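Local atomic coordinates of bumblebee peptidoglycan recognition protein SA (Bombus, PDB entry 5XZ4), a protein that binds bacterial peptidoglycan, Dap-type in preference to Lys-type, as an immune recognition protein of the bumblebee. Residues D20-N25 with G66-G71; H37-A42 with G106-F111. All coordinates share one frame; numbering follows the deposited sequence.

Contact 1 (D20-N25 with G66-G71). With SO4 (sulfate ion), chain D.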
loop_
_atom_site.group_PDB
_atom_site.type_symbol
_atom_site.label_atom_id
_atom_site.label_comp_id
_atom_site.label_asym_id
_atom_site.label_seq_id
_atom_site.Cartn_x
_atom_site.Cartn_y
_atom_site.Cartn_z
ATOM N N ASP A 20 6.434 6.189 -17.448
ATOM C CA ASP A 20 7.245 5.032 -17.043
ATOM C C ASP A 20 7.960 5.261 -15.722
ATOM O O ASP A 20 8.423 6.366 -15.436
ATOM C CB ASP A 20 8.312 4.714 -18.101
ATOM C CG ASP A 20 7.734 4.195 -19.418
ATOM O OD1 ASP A 20 6.601 3.672 -19.428
ATOM O OD2 ASP A 20 8.459 4.264 -20.439
ATOM N N ALA A 21 8.043 4.201 -14.914
ATOM C CA ALA A 21 8.929 4.201 -13.736
ATOM C C ALA A 21 10.397 4.102 -14.160
ATOM O O ALA A 21 10.710 3.564 -15.239
ATOM C CB ALA A 21 8.583 3.028 -12.830
ATOM N N LYS A 22 11.283 4.629 -13.307
ATOM C CA LYS A 22 12.723 4.363 -13.441
ATOM C C LYS A 22 13.003 2.997 -12.811
ATOM O O LYS A 22 12.181 2.485 -12.043
ATOM C CB LYS A 22 13.574 5.479 -12.795
ATOM C CG LYS A 22 13.208 6.917 -13.160
ATOM C CD LYS A 22 13.712 7.304 -14.528
ATOM C CE LYS A 22 13.309 8.728 -14.873
ATOM N NZ LYS A 22 13.970 9.133 -16.145
ATOM N N SER A 23 14.145 2.418 -13.159
ATOM C CA SER A 23 14.549 1.105 -12.633
ATOM C C SER A 23 14.736 1.144 -11.114
ATOM O O SER A 23 15.289 2.105 -10.553
ATOM C CB SER A 23 15.847 0.639 -13.312
ATOM O OG SER A 23 16.126 -0.727 -13.038
ATOM N N ILE A 24 14.233 0.108 -10.449
ATOM C CA ILE A 24 14.272 -0.021 -8.981
ATOM C C ILE A 24 14.805 -1.409 -8.636
ATOM O O ILE A 24 14.433 -2.414 -9.275
ATOM C CB ILE A 24 12.867 0.203 -8.362
ATOM C CG1 ILE A 24 12.379 1.621 -8.669
ATOM C CG2 ILE A 24 12.848 -0.042 -6.842
ATOM C CD1 ILE A 24 10.903 1.820 -8.431
ATOM N N ASN A 25 15.635 -1.469 -7.599
ATOM C CA ASN A 25 16.185 -2.737 -7.135
ATOM C C ASN A 25 15.109 -3.719 -6.625
ATOM O O ASN A 25 14.032 -3.317 -6.200
ATOM C CB ASN A 25 17.248 -2.469 -6.068
ATOM C CG ASN A 25 18.521 -1.852 -6.644
ATOM O OD1 ASN A 25 19.340 -1.326 -5.898
ATOM N ND2 ASN A 25 18.704 -1.931 -7.961
ATOM N N GLY A 66 11.406 13.532 -6.369
ATOM C CA GLY A 66 12.508 13.010 -7.173
ATOM C C GLY A 66 12.679 11.497 -7.125
ATOM O O GLY A 66 13.767 10.984 -7.433
ATOM N N TRP A 67 11.611 10.783 -6.750
ATOM C CA TRP A 67 11.681 9.321 -6.599
ATOM C C TRP A 67 11.546 8.592 -7.934
ATOM O O TRP A 67 11.061 9.155 -8.937
ATOM C CB TRP A 67 10.610 8.867 -5.619
ATOM C CG TRP A 67 10.795 9.371 -4.198
ATOM C CD1 TRP A 67 11.912 9.975 -3.652
ATOM C CD2 TRP A 67 9.831 9.292 -3.138
ATOM N NE1 TRP A 67 11.684 10.287 -2.324
ATOM C CE2 TRP A 67 10.420 9.868 -1.984
ATOM C CE3 TRP A 67 8.527 8.787 -3.052
ATOM C CZ2 TRP A 67 9.742 9.936 -0.756
ATOM C CZ3 TRP A 67 7.840 8.904 -1.849
ATOM C CH2 TRP A 67 8.465 9.453 -0.709
ATOM N N ASP A 68 11.942 7.324 -7.951
ATOM C CA ASP A 68 11.933 6.547 -9.201
ATOM C C ASP A 68 10.534 6.133 -9.671
ATOM O O ASP A 68 10.353 5.736 -10.830
ATOM C CB ASP A 68 12.752 5.251 -9.017
ATOM C CG ASP A 68 14.188 5.501 -8.715
ATOM O OD1 ASP A 68 14.769 6.385 -9.344
ATOM O OD2 ASP A 68 14.739 4.764 -7.856
ATOM N N ASP A 69 9.565 6.205 -8.762
ATOM C CA ASP A 69 8.178 5.768 -8.987
ATOM C C ASP A 69 7.368 6.234 -7.792
ATOM O O ASP A 69 7.963 6.710 -6.780
ATOM C CB ASP A 69 8.063 4.230 -9.145
ATOM C CG ASP A 69 6.739 3.770 -9.767
ATOM O OD1 ASP A 69 5.873 4.600 -10.144
ATOM O OD2 ASP A 69 6.578 2.519 -9.895
ATOM N N ILE A 70 6.041 6.150 -7.887
ATOM C CA ILE A 70 5.188 6.256 -6.707
ATOM C C ILE A 70 5.812 5.412 -5.587
ATOM O O ILE A 70 6.320 4.304 -5.852
ATOM C CB ILE A 70 3.734 5.816 -7.052
ATOM C CG1 ILE A 70 2.742 6.255 -5.978
ATOM C CG2 ILE A 70 3.629 4.320 -7.384
ATOM C CD1 ILE A 70 1.258 6.103 -6.321
ATOM N N GLY A 71 5.799 5.919 -4.361
ATOM C CA GLY A 71 6.565 5.259 -3.285
ATOM C C GLY A 71 5.931 3.954 -2.820
ATOM O O GLY A 71 6.648 3.072 -2.310
HETATM S S SO4 D . 13.343 -2.509 -13.503
HETATM O O1 SO4 D . 12.982 -1.575 -14.600
HETATM O O2 SO4 D . 12.843 -3.864 -13.817
HETATM O O3 SO4 D . 14.814 -2.633 -13.431
HETATM O O4 SO4 D . 12.782 -2.047 -12.200
HETATM O O HOH W 1 17.083 2.609 -8.406
#

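Contact 2 (H37-A42 with G106-F111)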
loop_
_atom_site.group_PDB
_atom_site.type_symbol
_atom_site.label_atom_id
_atom_site.label_comp_id
_atom_site.label_asym_id
_atom_site.label_seq_id
_atom_site.Cartn_x
_atom_site.Cartn_y
_atom_site.Cartn_z
ATOM N N HIS A 37 -0.313 1.911 5.292
ATOM C CA HIS A 37 -0.220 3.384 5.269
ATOM C C HIS A 37 -1.562 3.996 4.906
ATOM O O HIS A 37 -2.408 3.310 4.322
ATOM C CB HIS A 37 0.773 3.840 4.184
ATOM C CG HIS A 37 2.211 3.761 4.586
ATOM N ND1 HIS A 37 2.856 4.809 5.208
ATOM C CD2 HIS A 37 3.141 2.788 4.432
ATOM C CE1 HIS A 37 4.120 4.479 5.423
ATOM N NE2 HIS A 37 4.316 3.253 4.976
ATOM N N HIS A 38 -1.734 5.289 5.196
ATOM C CA HIS A 38 -2.730 6.094 4.480
ATOM C C HIS A 38 -2.028 7.126 3.629
ATOM O O HIS A 38 -0.894 7.502 3.927
ATOM C CB HIS A 38 -3.801 6.685 5.415
ATOM C CG HIS A 38 -3.328 7.770 6.359
ATOM N ND1 HIS A 38 -4.216 8.490 7.131
ATOM C CD2 HIS A 38 -2.095 8.255 6.658
ATOM C CE1 HIS A 38 -3.550 9.368 7.870
ATOM N NE2 HIS A 38 -2.258 9.232 7.614
ATOM N N THR A 39 -2.679 7.585 2.556
ATOM C CA THR A 39 -2.026 8.562 1.655
ATOM C C THR A 39 -2.121 10.006 2.112
ATOM O O THR A 39 -1.337 10.841 1.619
ATOM C CB THR A 39 -2.593 8.478 0.239
ATOM O OG1 THR A 39 -3.985 8.809 0.298
ATOM C CG2 THR A 39 -2.379 7.052 -0.373
ATOM N N VAL A 40 -3.096 10.282 2.992
ATOM C CA VAL A 40 -3.473 11.647 3.456
ATOM C C VAL A 40 -4.166 12.450 2.348
ATOM O O VAL A 40 -4.530 13.613 2.555
ATOM C CB VAL A 40 -2.284 12.448 4.081
ATOM C CG1 VAL A 40 -2.725 13.712 4.816
ATOM C CG2 VAL A 40 -1.542 11.590 5.077
ATOM N N THR A 41 -4.391 11.857 1.189
ATOM C CA THR A 41 -5.164 12.510 0.133
ATOM C C THR A 41 -6.655 12.428 0.460
ATOM O O THR A 41 -7.082 11.778 1.419
ATOM C CB THR A 41 -4.905 11.882 -1.250
ATOM O OG1 THR A 41 -5.374 10.518 -1.273
ATOM C CG2 THR A 41 -3.440 11.901 -1.604
ATOM N N ALA A 42 -7.466 13.136 -0.320
ATOM C CA ALA A 42 -8.900 12.879 -0.332
ATOM C C ALA A 42 -9.189 11.415 -0.702
ATOM O O ALA A 42 -8.392 10.756 -1.381
ATOM C CB ALA A 42 -9.574 13.810 -1.327
ATOM N N GLY A 106 -0.858 1.555 0.496
ATOM C CA GLY A 106 -1.426 2.889 0.818
ATOM C C GLY A 106 -2.933 2.930 0.614
ATOM O O GLY A 106 -3.401 2.860 -0.533
ATOM N N PHE A 107 -3.696 3.068 1.707
ATOM C CA PHE A 107 -5.151 3.306 1.632
ATOM C C PHE A 107 -5.340 4.758 1.180
ATOM O O PHE A 107 -4.796 5.685 1.834
ATOM C CB PHE A 107 -5.826 3.069 2.996
ATOM C CG PHE A 107 -6.068 1.611 3.352
ATOM C CD1 PHE A 107 -5.001 0.709 3.494
ATOM C CD2 PHE A 107 -7.376 1.187 3.584
ATOM C CE1 PHE A 107 -5.263 -0.621 3.858
ATOM C CE2 PHE A 107 -7.634 -0.141 3.948
ATOM C CZ PHE A 107 -6.572 -1.012 4.084
ATOM N N ILE A 108 -6.099 4.959 0.104
ATOM C CA ILE A 108 -6.295 6.326 -0.416
ATOM C C ILE A 108 -7.295 7.059 0.475
ATOM O O ILE A 108 -8.474 6.684 0.553
ATOM C CB ILE A 108 -6.737 6.315 -1.897
ATOM C CG1 ILE A 108 -5.655 5.663 -2.766
ATOM C CG2 ILE A 108 -7.015 7.749 -2.390
ATOM C CD1 ILE A 108 -6.105 5.350 -4.194
ATOM N N GLY A 109 -6.794 8.078 1.192
ATOM C CA GLY A 109 -7.611 8.840 2.126
ATOM C C GLY A 109 -6.811 9.248 3.362
ATOM O O GLY A 109 -5.607 8.942 3.473
ATOM N N ASN A 110 -7.488 9.950 4.269
ATOM C CA ASN A 110 -6.952 10.347 5.568
ATOM C C ASN A 110 -7.803 9.636 6.624
ATOM O O ASN A 110 -8.971 9.956 6.828
ATOM C CB ASN A 110 -7.014 11.879 5.733
ATOM C CG ASN A 110 -6.274 12.364 6.966
ATOM O OD1 ASN A 110 -6.161 11.654 7.947
ATOM N ND2 ASN A 110 -5.773 13.597 6.918
ATOM N N PHE A 111 -7.199 8.651 7.281
ATOM C CA PHE A 111 -7.910 7.815 8.253
ATOM C C PHE A 111 -7.520 8.067 9.714
ATOM O O PHE A 111 -7.622 7.174 10.554
ATOM C CB PHE A 111 -7.862 6.329 7.803
ATOM C CG PHE A 111 -8.421 6.150 6.419
ATOM C CD1 PHE A 111 -9.786 6.324 6.193
ATOM C CD2 PHE A 111 -7.579 5.921 5.328
ATOM C CE1 PHE A 111 -10.320 6.243 4.906
ATOM C CE2 PHE A 111 -8.113 5.841 4.029
ATOM C CZ PHE A 111 -9.482 6.000 3.825
HETATM O O HOH W 2 -5.869 15.175 4.426
HETATM O O HOH W 3 -9.314 12.354 3.126
#

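Contact 1 (D20-N25 with G66-G71)
Two irregular loops of the peptidoglycan recognition fold meet where Ala21, Lys22 and Ile24 lie against the turn at Asp68 and Asp69. One backbone hydrogen bond joins them: Lys22 N gives its proton to Asp68 O at 2.9 Å, lying in the carbonyl plane. Around it the side chains pack by their carbons. With CG1 anti to its carbonyl carbon (chi1 -62°), Ile24 extends alongside Asp68, the two running in opposite directions; CG1 is 3.7 Å from Asp68 CB. Its tip, CD1, crosses to Asp69 CB, 3.8 Å away. Ala21 CB rests near the carboxylate of Asp69, 3.6 Å from OD2, while Lys22 uses its CB and CG against Asp68 before its amine end leads away. A water donates to both Ser23 O (2.8 Å) and Asp68 OD2, adding a second polar bridge. On the side of the 20-25 loop turned from Asp68, Ile24 N points almost straight at sulfate O4, 3.1 Å away; Arg90 and Tyr26 also hold the ion, probably a crystallisation solute. The charge of Asp69 is paired with Arg13 of helix 13-16, and its side chain also touches Arg58 of helix 47-64, between which the turn is lodged.

Contact 2 (H37-A42 with G106-F111)
Thr39 OG1 is gripped twice: it accepts Gly109 N at 3.0 Å and shares a 2.7 Å hydrogen bond with Thr41 OG1, whose proton could come from either hydroxyl. The oxygen stands between the threonine's own N and carbonyl carbon (chi1 62°), which faces it to the neighbouring loop. The site lies where the adjacent parallel strands 31-38 and 102-107 of the central amidase-fold sheet end and run on into loops. Phe107 ties into the end of strand 31-38 by its backbone, donating from N to His37 O and accepting Thr39 N at its O; beyond the strands, Val40 N donates to Gly109 O. His38 CG stands between its backbone N and carbonyl carbon (chi1 69°), which brings the ring edge to the loop 108-111, where ND1 accepts Phe111 N at 3.0 Å, with the donor only 5° out of the ring plane. The amide plane of Asn110 stands nearly perpendicular to this ring, its OD1 3.5 Å from CE1. A leucine in place of His38 would probably leave Phe111 N without its acceptor and the Phe111 loop less firmly fixed. On the opposite side of the sheet, His37 bonds Thr95 and Ser154; it probably corresponds to a zinc ligand of the catalytic amidases of the family, and Ser154 probably stands where they carry a cysteine. Phe107 and Phe111 turn instead toward Met120 and Leu159. A CB on Gly109 would be jammed against the preceding carbonyl O by its backbone angles, and would also run into Phe111 CZ. Ile108 CG2 packs 3.4 Å from Thr41 OG1. A water donates to Val40 O at 2.8 Å and accepts from Asn110 ND2 at 3.0 Å.

Along the chain the segments alternate: 20-25, then 37-42, then 66-71, then 106-111, so the two contacts cross along the chain within one domain. Their centres are 20 Å apart and their nearest atoms about 7 Å, without touching. Helix 47-64 connects them: it follows 37-42 and leads into 66-71, and its Ile57 meets Thr39 and Thr41 from contact 2 and Ile70 from the 66-71 loop. The next strand, 74-76, pairs with 102-107, tying the contact 1 loop to the sheet whose strand ends form contact 2. Thus contact 1 joins peripheral loops, whereas contact 2 lies nearer the middle of the domain, at the ends of central strands.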